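Local structure of putative peptide binding protein (3NOH) at residues 20-25 with 130-135; 25-30 with 42-47; 61-66 with 92-97. The protein is of unknown function but probably binds peptides or similar small ligands. One frame throughout, in Å; residues are numbered along the deposited sequence. Where two conformers were deposited one is given.

In the fold
All three contacts involve one mixed five-stranded sheet. Contact 1 joins strand 22-27 to the outermost strand 129-134 by antiparallel backbone bonds; contact 3 joins strand 61-67 to the other outermost strand, 90-96, in parallel, about 17 Å away between centres. Both are partly buried. Contact 1 is apolar on both faces, with a water-linked pair near Ser-22; contact 3 is apolar on the helix 71-86 side and polar and aromatic on the other. Contact 2 is buried and purely apolar across its segments, setting helix 37-47 on strand 22-27. It shares Phe-25 with contact 1, and the same ring reaches Ile-64 of contact 3. Charge pairing within the contact itself appears in contact 3, between Asp-63 and Lys-94.

Contact 1: 20-25 with 130-135; sequences EGSYIF and YIILDS
Tyr-23 O accepts the amide of Leu-133 in a short, nearly straight bond, 2.7 Å from Leu-133 N with 175° at the hydrogen, although the donor lies well off the carbonyl plane. Ile-132 CA adds a CH···O contact to the same oxygen. Here strand 22-25 runs antiparallel to 130-134, an outermost strand of the mixed sheet in this alpha/beta fold. Tyr-23 with Leu-133 and Phe-25 with Ile-131 are hydrogen-bonded pairs, each with two backbone bonds; Ser-22 with Asp-134 and Ile-24 with Ile-132 are non-hydrogen-bonded pairs. Ser-135 N donates to Gly-21 O at 3.1 Å.

Tyr-23, Phe-25, Ile-131 and Leu-133 share one face; helix 37-47 packs on the last three, while Tyr-23 meets Met-138. Phe-25 CB touches two branches, Ile-131 CG2 at 3.9 Å and Leu-133 CD1 at 4.0 Å. With CG of Phe-25 opposite its backbone N (chi1 175°), the ring leads away from the edge strand and turns only its rim to that isoleucine methyl. On the other face the CG2 methyl of Ile-24 meets Tyr-130 CD2 at 3.9 Å, coming obliquely to the ring, and also reaches Ile-132 CG1. Leu-125 of helix 122-126 packs on both Ile-24 and Tyr-130.

Polar groups gather toward the Ser-22 end. A water lies 2.8 Å from Ser-22 OG and donates to Asp-134 OD1, joining the side chains of a pair whose backbones do not bond; the other carboxylate oxygen of Asp-134 takes Ala-136 N. Tyr-23 lies with its ring edge beside Ser-135 CB, and its OH accepts Glu-20 N at 2.9 Å, the donor lying in the plane of the ring.

Contact 2: 25-30 with 42-47; sequences FCMNPL and QLKAFV
Packing of a helix on the face of a beta sheet, the basic layer of an alpha/beta fold, brings Phe-25 and Met-27 of strand 22-27 against Leu-43, Lys-44 and Val-47 of helix 37-47. The helix segment runs nearly opposite to the strand segment, 163° between their directions, with the axes 10.2 Å apart.

Val-47 sets its CG2 methyl over the middle of the Phe-25 ring, 4.0 Å from the centroid and close to the ring normal, a CH-pi contact. The valine's other methyl, CG1, stands opposite its own backbone N (chi1 173°), and this leaves CG2 as the branch directed at the ring. One turn earlier Leu-43 offers CB to the same ring, 4.2 Å from Phe-25 CE2, in an oblique approach.

Met-27, a selenomethionine in the crystal, uses the last two atoms of its chain. Its SE rests on Leu-43 CD1 at 3.7 Å, and a bend at chi3 (-77°) carries CE to Lys-44, where it crosses the lysine's methylenes obliquely and touches both CG, at 3.9 Å, and CE. From there NZ goes on to salt bridges with Glu-41 and Asp-129. Leu-84 and Tyr-76 of helix 71-86 also touch Leu-43 and Val-47, respectively.

No hydrogen bond crosses between the segments. The helix is therefore seated here by the shapes of methyls, selenium and ring and by dispersion forces, while the one charge in the contact is led past the apolar patch to acidic partners.

Contact 3: 61-66 with 92-97; sequences SFDIYV and QIKQYS
Asp-63 divides its carboxylate between two side chains of the neighbouring strand. OD1 receives Gln-92 NE2 at 2.9 Å in a nearly straight bond (174°), on the syn side but tilted out of the carboxylate plane, while OD1 lies in the amide plane of Gln-92. In the conformer given, OD2 forms a salt bridge with Lys-94 NZ, also 2.9 Å, the ammonium approaching from above the carboxylate plane. A glycine in place of Asp-63 would probably leave the Lys-94 ammonium without this acidic mate and set the Gln-92 amide free to turn.

The same NZ donates to a water hydrogen-bonded in turn to Tyr-65 OH, a hydroxyl further bonded to Arg-104. Over one face of the Tyr-65 ring comes the edge of Tyr-96, with Tyr-96 CE2 3.5 Å from Tyr-65 CD1; this T-shaped pair has its planes at 67°. Arg-104 also makes a cation-pi contact with Tyr-96.

These strands, 61-67 and 90-96, are the parallel pair of a beta-alpha-beta crossover closed by helix 71-86. Ile-64 N donates to Gln-92 O at 2.8 Å, while Ile-64 O and Val-66 N bond to the backbone N and O of Lys-94.

On the helix side Ile-93 CD1 reaches Ile-64 CB at 3.7 Å, brought back by its bent chain (chi2 -55°), and CG2 meets Val-66 CG1 in the conformer given. Ala-77 and Cys-81 of helix 71-86 lie against Ile-93.

Contact 1: 20-25 with 130-135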
loop_
_atom_site.group_PDB
_atom_site.type_symbol
_atom_site.label_atom_id
_atom_site.label_comp_id
_atom_site.label_asym_id
_atom_site.label_seq_id
_atom_site.Cartn_x
_atom_site.Cartn_y
_atom_site.Cartn_z
ATOM N N GLU A 20 -8.193 12.986 2.845
ATOM C CA GLU A 20 -9.172 13.629 2.002
ATOM C C GLU A 20 -9.008 13.167 0.547
ATOM O O GLU A 20 -7.905 13.030 0.068
ATOM C CB GLU A 20 -8.988 15.143 2.093
ATOM C CG GLU A 20 -10.185 15.925 1.705
ATOM C CD GLU A 20 -9.818 17.333 1.312
ATOM O OE1 GLU A 20 -8.712 17.785 1.713
ATOM O OE2 GLU A 20 -10.621 17.971 0.595
ATOM N N GLY A 21 -10.112 12.908 -0.142
ATOM C CA GLY A 21 -10.056 12.535 -1.555
ATOM C C GLY A 21 -9.730 11.062 -1.723
ATOM O O GLY A 21 -9.956 10.252 -0.829
ATOM N N SER A 22 -9.121 10.748 -2.878
ATOM C CA SER A 22 -8.794 9.380 -3.281
ATOM C C SER A 22 -7.369 9.081 -2.997
ATOM O O SER A 22 -6.497 9.935 -3.136
ATOM C CB SER A 22 -9.011 9.219 -4.816
ATOM O OG SER A 22 -10.365 9.311 -5.142
ATOM N N TYR A 23 -7.132 7.841 -2.599
ATOM C CA TYR A 23 -5.821 7.320 -2.380
ATOM C C TYR A 23 -5.730 6.040 -3.127
ATOM O O TYR A 23 -6.745 5.451 -3.550
ATOM C CB TYR A 23 -5.598 7.064 -0.879
ATOM C CG TYR A 23 -5.589 8.332 -0.089
ATOM C CD1 TYR A 23 -6.778 8.912 0.288
ATOM C CD2 TYR A 23 -4.387 8.961 0.267
ATOM C CE1 TYR A 23 -6.793 10.136 0.977
ATOM C CE2 TYR A 23 -4.392 10.162 0.952
ATOM C CZ TYR A 23 -5.589 10.747 1.297
ATOM O OH TYR A 23 -5.601 11.938 2.016
ATOM N N ILE A 24 -4.478 5.628 -3.295
ATOM C CA ILE A 24 -4.223 4.315 -3.818
ATOM C C ILE A 24 -3.355 3.467 -2.940
ATOM O O ILE A 24 -2.451 3.965 -2.275
ATOM C CB ILE A 24 -3.668 4.342 -5.225
ATOM C CG1 ILE A 24 -2.326 5.010 -5.309
ATOM C CG2 ILE A 24 -4.678 4.943 -6.254
ATOM C CD1 ILE A 24 -1.665 4.629 -6.697
ATOM N N PHE A 25 -3.707 2.166 -2.910
ATOM C CA PHE A 25 -2.870 1.120 -2.391
ATOM C C PHE A 25 -2.375 0.332 -3.569
ATOM O O PHE A 25 -3.186 -0.266 -4.274
ATOM C CB PHE A 25 -3.588 0.235 -1.381
ATOM C CG PHE A 25 -2.783 -0.936 -0.917
ATOM C CD1 PHE A 25 -1.686 -0.752 -0.122
ATOM C CD2 PHE A 25 -3.142 -2.244 -1.296
ATOM C CE1 PHE A 25 -0.930 -1.819 0.289
ATOM C CE2 PHE A 25 -2.380 -3.321 -0.849
ATOM C CZ PHE A 25 -1.281 -3.099 -0.083
ATOM N N TYR A 130 -3.277 -2.080 -8.381
ATOM C CA TYR A 130 -3.707 -1.186 -7.318
ATOM C C TYR A 130 -5.217 -1.110 -7.131
ATOM O O TYR A 130 -6.002 -1.606 -7.950
ATOM C CB TYR A 130 -3.115 0.236 -7.523
ATOM C CG TYR A 130 -3.664 0.940 -8.682
ATOM C CD1 TYR A 130 -3.151 0.757 -9.971
ATOM C CD2 TYR A 130 -4.836 1.728 -8.540
ATOM C CE1 TYR A 130 -3.724 1.409 -11.060
ATOM C CE2 TYR A 130 -5.420 2.350 -9.608
ATOM C CZ TYR A 130 -4.895 2.181 -10.859
ATOM O OH TYR A 130 -5.441 2.858 -11.879
ATOM N N ILE A 131 -5.590 -0.519 -5.991
ATOM C CA ILE A 131 -6.965 -0.249 -5.630
ATOM C C ILE A 131 -7.104 1.200 -5.158
ATOM O O ILE A 131 -6.209 1.722 -4.470
ATOM C CB ILE A 131 -7.459 -1.269 -4.565
ATOM C CG1 ILE A 131 -8.907 -1.084 -4.224
ATOM C CG2 ILE A 131 -6.637 -1.211 -3.269
ATOM C CD1 ILE A 131 -9.483 -2.331 -3.471
ATOM N N ILE A 132 -8.190 1.846 -5.579
ATOM C CA ILE A 132 -8.547 3.197 -5.129
ATOM C C ILE A 132 -9.327 3.082 -3.839
ATOM O O ILE A 132 -10.275 2.275 -3.733
ATOM C CB ILE A 132 -9.383 4.000 -6.144
ATOM C CG1 ILE A 132 -8.534 4.475 -7.306
ATOM C CG2 ILE A 132 -10.019 5.236 -5.510
ATOM C CD1 ILE A 132 -9.336 5.028 -8.413
ATOM N N LEU A 133 -8.873 3.860 -2.860
ATOM C CA LEU A 133 -9.429 3.918 -1.518
ATOM C C LEU A 133 -9.997 5.313 -1.357
ATOM O O LEU A 133 -9.389 6.277 -1.788
ATOM C CB LEU A 133 -8.344 3.716 -0.484
ATOM C CG LEU A 133 -7.538 2.436 -0.558
ATOM C CD1 LEU A 133 -6.362 2.500 0.398
ATOM C CD2 LEU A 133 -8.514 1.250 -0.288
ATOM N N ASP A 134 -11.164 5.396 -0.715
ATOM C CA ASP A 134 -11.803 6.660 -0.420
ATOM C C ASP A 134 -11.546 7.052 1.041
ATOM O O ASP A 134 -11.623 6.211 1.942
ATOM C CB ASP A 134 -13.298 6.578 -0.658
ATOM C CG ASP A 134 -13.957 7.916 -0.510
ATOM O OD1 ASP A 134 -13.789 8.780 -1.419
ATOM O OD2 ASP A 134 -14.612 8.108 0.531
ATOM N N SER A 135 -11.248 8.332 1.254
ATOM C CA SER A 135 -10.914 8.841 2.549
ATOM C C SER A 135 -11.970 8.562 3.617
ATOM O O SER A 135 -11.662 8.238 4.775
ATOM C CB SER A 135 -10.644 10.353 2.393
ATOM O OG SER A 135 -11.855 11.060 2.050
HETATM O O HOH W 1 -12.040 7.582 -3.772
#

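Contact 2: 25-30 with 42-47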
loop_
_atom_site.group_PDB
_atom_site.type_symbol
_atom_site.label_atom_id
_atom_site.label_comp_id
_atom_site.label_asym_id
_atom_site.label_seq_id
_atom_site.Cartn_x
_atom_site.Cartn_y
_atom_site.Cartn_z
ATOM N N PHE A 25 -3.707 2.166 -2.910
ATOM C CA PHE A 25 -2.870 1.120 -2.391
ATOM C C PHE A 25 -2.375 0.332 -3.569
ATOM O O PHE A 25 -3.186 -0.266 -4.274
ATOM C CB PHE A 25 -3.588 0.235 -1.381
ATOM C CG PHE A 25 -2.783 -0.936 -0.917
ATOM C CD1 PHE A 25 -1.686 -0.752 -0.122
ATOM C CD2 PHE A 25 -3.142 -2.244 -1.296
ATOM C CE1 PHE A 25 -0.930 -1.819 0.289
ATOM C CE2 PHE A 25 -2.380 -3.321 -0.849
ATOM C CZ PHE A 25 -1.281 -3.099 -0.083
ATOM N N CYS A 26 -1.045 0.316 -3.762
ATOM C CA CYS A 26 -0.470 -0.154 -5.012
ATOM C C CYS A 26 0.599 -1.213 -4.692
ATOM O O CYS A 26 1.462 -0.981 -3.841
ATOM C CB CYS A 26 0.161 1.044 -5.788
ATOM S SG CYS A 26 0.722 0.587 -7.420
HETATM N N MSE A 27 0.534 -2.350 -5.399
HETATM C CA MSE A 27 1.461 -3.471 -5.231
HETATM C C MSE A 27 2.200 -3.704 -6.525
HETATM O O MSE A 27 1.614 -3.605 -7.616
HETATM C CB MSE A 27 0.686 -4.755 -4.837
HETATM C CG MSE A 27 0.037 -4.648 -3.470
HETATM SE SE MSE A 27 -1.212 -6.046 -3.175
HETATM C CE MSE A 27 -2.628 -5.286 -4.277
ATOM N N ASN A 28 3.462 -4.080 -6.415
ATOM C CA ASN A 28 4.288 -4.481 -7.544
ATOM C C ASN A 28 4.054 -5.983 -7.833
ATOM O O ASN A 28 4.555 -6.876 -7.142
ATOM C CB ASN A 28 5.760 -4.220 -7.220
ATOM C CG ASN A 28 6.662 -4.523 -8.386
ATOM O OD1 ASN A 28 6.258 -5.175 -9.385
ATOM N ND2 ASN A 28 7.913 -4.079 -8.272
ATOM N N PRO A 29 3.280 -6.299 -8.904
ATOM C CA PRO A 29 2.914 -7.695 -9.151
ATOM C C PRO A 29 4.032 -8.582 -9.715
ATOM O O PRO A 29 3.886 -9.814 -9.828
ATOM C CB PRO A 29 1.766 -7.560 -10.158
ATOM C CG PRO A 29 2.106 -6.351 -10.934
ATOM C CD PRO A 29 2.774 -5.403 -9.968
ATOM N N LEU A 30 5.138 -7.962 -10.097
ATOM C CA LEU A 30 6.271 -8.686 -10.617
ATOM C C LEU A 30 7.195 -9.147 -9.474
ATOM O O LEU A 30 8.052 -9.994 -9.698
ATOM C CB LEU A 30 7.027 -7.832 -11.651
ATOM C CG LEU A 30 6.183 -7.466 -12.899
ATOM C CD1 LEU A 30 7.005 -6.712 -13.948
ATOM C CD2 LEU A 30 5.562 -8.721 -13.509
ATOM N N GLN A 42 -6.584 -10.737 -1.693
ATOM C CA GLN A 42 -6.828 -10.757 -0.247
ATOM C C GLN A 42 -6.394 -9.459 0.383
ATOM O O GLN A 42 -7.115 -8.920 1.232
ATOM C CB GLN A 42 -6.108 -11.907 0.442
ATOM C CG GLN A 42 -6.705 -13.243 0.255
ATOM C CD GLN A 42 -6.042 -14.243 1.175
ATOM O OE1 GLN A 42 -6.088 -14.082 2.385
ATOM N NE2 GLN A 42 -5.422 -15.269 0.607
ATOM N N LEU A 43 -5.216 -8.962 -0.027
ATOM C CA LEU A 43 -4.703 -7.672 0.501
ATOM C C LEU A 43 -5.617 -6.489 0.170
ATOM O O LEU A 43 -5.827 -5.601 1.015
ATOM C CB LEU A 43 -3.267 -7.346 0.075
ATOM C CG LEU A 43 -2.178 -8.184 0.725
ATOM C CD1 LEU A 43 -0.854 -8.040 -0.043
ATOM C CD2 LEU A 43 -2.063 -7.767 2.233
ATOM N N LYS A 44 -6.138 -6.448 -1.058
ATOM C CA LYS A 44 -7.089 -5.421 -1.394
ATOM C C LYS A 44 -8.295 -5.449 -0.465
ATOM O O LYS A 44 -8.712 -4.405 0.054
ATOM C CB LYS A 44 -7.555 -5.598 -2.853
ATOM C CG LYS A 44 -6.498 -5.261 -3.878
ATOM C CD LYS A 44 -6.970 -5.593 -5.272
ATOM C CE LYS A 44 -5.939 -5.342 -6.341
ATOM N NZ LYS A 44 -6.483 -5.753 -7.673
ATOM N N ALA A 45 -8.854 -6.649 -0.280
ATOM C CA ALA A 45 -10.008 -6.847 0.576
ATOM C C ALA A 45 -9.670 -6.433 2.004
ATOM O O ALA A 45 -10.503 -5.865 2.712
ATOM C CB ALA A 45 -10.471 -8.318 0.539
ATOM N N PHE A 46 -8.456 -6.747 2.447
ATOM C CA PHE A 46 -8.075 -6.411 3.817
ATOM C C PHE A 46 -8.002 -4.912 4.009
ATOM O O PHE A 46 -8.509 -4.380 4.997
ATOM C CB PHE A 46 -6.723 -7.006 4.176
ATOM C CG PHE A 46 -6.381 -6.891 5.656
ATOM C CD1 PHE A 46 -5.803 -5.705 6.158
ATOM C CD2 PHE A 46 -6.599 -7.948 6.502
ATOM C CE1 PHE A 46 -5.476 -5.598 7.507
ATOM C CE2 PHE A 46 -6.287 -7.860 7.869
ATOM C CZ PHE A 46 -5.717 -6.673 8.356
ATOM N N VAL A 47 -7.346 -4.240 3.069
ATOM C CA VAL A 47 -7.180 -2.811 3.164
ATOM C C VAL A 47 -8.523 -2.053 3.144
ATOM O O VAL A 47 -8.651 -1.056 3.839
ATOM C CB VAL A 47 -6.176 -2.288 2.079
ATOM C CG1 VAL A 47 -6.145 -0.790 2.062
ATOM C CG2 VAL A 47 -4.783 -2.858 2.335
#

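Contact 3: 61-66 with 92-97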
loop_
_atom_site.group_PDB
_atom_site.type_symbol
_atom_site.label_atom_id
_atom_site.label_comp_id
_atom_site.label_asym_id
_atom_site.label_seq_id
_atom_site.Cartn_x
_atom_site.Cartn_y
_atom_site.Cartn_z
ATOM N N SER A 61 5.287 -11.081 4.137
ATOM C CA SER A 61 6.059 -10.009 4.694
ATOM C C SER A 61 6.416 -9.062 3.578
ATOM O O SER A 61 6.948 -9.532 2.589
ATOM C CB SER A 61 7.370 -10.580 5.273
ATOM O OG SER A 61 8.074 -9.563 5.934
ATOM N N PHE A 62 6.152 -7.763 3.754
ATOM C CA PHE A 62 6.416 -6.765 2.714
ATOM C C PHE A 62 6.398 -5.379 3.305
ATOM O O PHE A 62 5.882 -5.159 4.404
ATOM C CB PHE A 62 5.457 -6.874 1.507
ATOM C CG PHE A 62 4.018 -6.569 1.820
ATOM C CD1 PHE A 62 3.179 -7.569 2.329
ATOM C CD2 PHE A 62 3.501 -5.303 1.646
ATOM C CE1 PHE A 62 1.851 -7.259 2.646
ATOM C CE2 PHE A 62 2.148 -5.012 1.942
ATOM C CZ PHE A 62 1.336 -5.993 2.442
ATOM N N ASP A 63 7.009 -4.449 2.598
ATOM C CA ASP A 63 7.054 -3.072 3.024
ATOM C C ASP A 63 6.004 -2.261 2.272
ATOM O O ASP A 63 5.725 -2.470 1.072
ATOM C CB ASP A 63 8.449 -2.483 2.765
ATOM C CG ASP A 63 9.558 -3.166 3.574
ATOM O OD1 ASP A 63 9.264 -3.754 4.608
ATOM O OD2 ASP A 63 10.742 -3.100 3.125
ATOM N N ILE A 64 5.498 -1.231 2.937
ATOM C CA ILE A 64 4.646 -0.239 2.318
ATOM C C ILE A 64 5.325 1.122 2.393
ATOM O O ILE A 64 5.629 1.609 3.480
ATOM C CB ILE A 64 3.258 -0.117 3.009
ATOM C CG1 ILE A 64 2.541 -1.469 2.939
ATOM C CG2 ILE A 64 2.419 0.987 2.326
ATOM C CD1 ILE A 64 1.229 -1.575 3.746
ATOM N N TYR A 65 5.605 1.740 1.267
ATOM C CA TYR A 65 6.180 3.080 1.228
ATOM C C TYR A 65 5.105 4.162 1.275
ATOM O O TYR A 65 3.991 3.967 0.818
ATOM C CB TYR A 65 7.010 3.278 -0.036
ATOM C CG TYR A 65 8.197 2.385 -0.211
ATOM C CD1 TYR A 65 8.736 1.676 0.829
ATOM C CD2 TYR A 65 8.828 2.339 -1.450
ATOM C CE1 TYR A 65 9.882 0.870 0.656
ATOM C CE2 TYR A 65 9.953 1.563 -1.641
ATOM C CZ TYR A 65 10.496 0.867 -0.583
ATOM O OH TYR A 65 11.619 0.072 -0.787
ATOM N N VAL A 66 5.445 5.307 1.842
ATOM C CA VAL A 66 4.525 6.428 1.978
ATOM C C VAL A 66 5.338 7.712 1.882
ATOM O O VAL A 66 6.469 7.749 2.341
ATOM C CB VAL A 66 3.757 6.366 3.328
ATOM C CG1 VAL A 66 4.722 6.388 4.526
ATOM C CG2 VAL A 66 2.740 7.507 3.464
ATOM N N GLN A 92 6.133 -3.592 7.333
ATOM C CA GLN A 92 6.758 -2.335 7.792
ATOM C C GLN A 92 6.299 -1.195 6.893
ATOM O O GLN A 92 6.105 -1.368 5.672
ATOM C CB GLN A 92 8.309 -2.405 7.704
ATOM C CG GLN A 92 8.899 -3.509 8.390
ATOM C CD GLN A 92 10.402 -3.529 8.270
ATOM O OE1 GLN A 92 11.110 -3.493 9.270
ATOM N NE2 GLN A 92 10.912 -3.607 7.001
ATOM N N ILE A 93 6.146 -0.010 7.475
ATOM C CA ILE A 93 5.928 1.238 6.747
ATOM C C ILE A 93 7.317 1.982 6.729
ATOM O O ILE A 93 7.998 2.091 7.725
ATOM C CB ILE A 93 4.926 2.161 7.445
ATOM C CG1 ILE A 93 3.603 1.412 7.800
ATOM C CG2 ILE A 93 4.660 3.429 6.563
ATOM C CD1 ILE A 93 2.957 0.750 6.581
ATOM N N LYS A 94 7.668 2.462 5.530
ATOM C CA LYS A 94 8.903 3.220 5.291
ATOM C C LYS A 94 8.565 4.464 4.520
ATOM O O LYS A 94 8.000 4.396 3.407
ATOM C CB LYS A 94 9.881 2.389 4.467
ATOM C CG LYS A 94 10.419 1.211 5.193
ATOM C CD LYS A 94 11.547 0.545 4.430
ATOM C CE LYS A 94 11.973 -0.680 5.148
ATOM N NZ LYS A 94 12.897 -1.530 4.306
ATOM N N GLN A 95 8.875 5.608 5.118
ATOM C CA GLN A 95 8.590 6.902 4.509
ATOM C C GLN A 95 9.823 7.383 3.752
ATOM O O GLN A 95 10.974 7.203 4.177
ATOM C CB GLN A 95 8.087 7.942 5.526
ATOM C CG GLN A 95 9.120 8.555 6.470
ATOM C CD GLN A 95 9.469 7.732 7.691
ATOM O OE1 GLN A 95 9.707 6.508 7.604
ATOM N NE2 GLN A 95 9.579 8.394 8.843
ATOM N N TYR A 96 9.528 8.068 2.658
ATOM C CA TYR A 96 10.501 8.710 1.786
ATOM C C TYR A 96 9.941 10.047 1.324
ATOM O O TYR A 96 8.747 10.287 1.398
ATOM C CB TYR A 96 10.738 7.841 0.539
ATOM C CG TYR A 96 11.350 6.505 0.851
ATOM C CD1 TYR A 96 12.731 6.338 1.066
ATOM C CD2 TYR A 96 10.518 5.407 1.085
ATOM C CE1 TYR A 96 13.253 5.119 1.439
ATOM C CE2 TYR A 96 11.051 4.193 1.449
ATOM C CZ TYR A 96 12.391 4.045 1.627
ATOM O OH TYR A 96 12.906 2.806 2.004
ATOM N N SER A 97 10.780 10.900 0.745
ATOM C CA SER A 97 10.194 12.047 0.069
ATOM C C SER A 97 9.224 11.586 -1.022
ATOM O O SER A 97 9.391 10.523 -1.622
ATOM C CB SER A 97 11.290 12.913 -0.547
ATOM O OG SER A 97 11.970 12.237 -1.619
HETATM O O HOH W 2 12.870 -1.244 1.437
#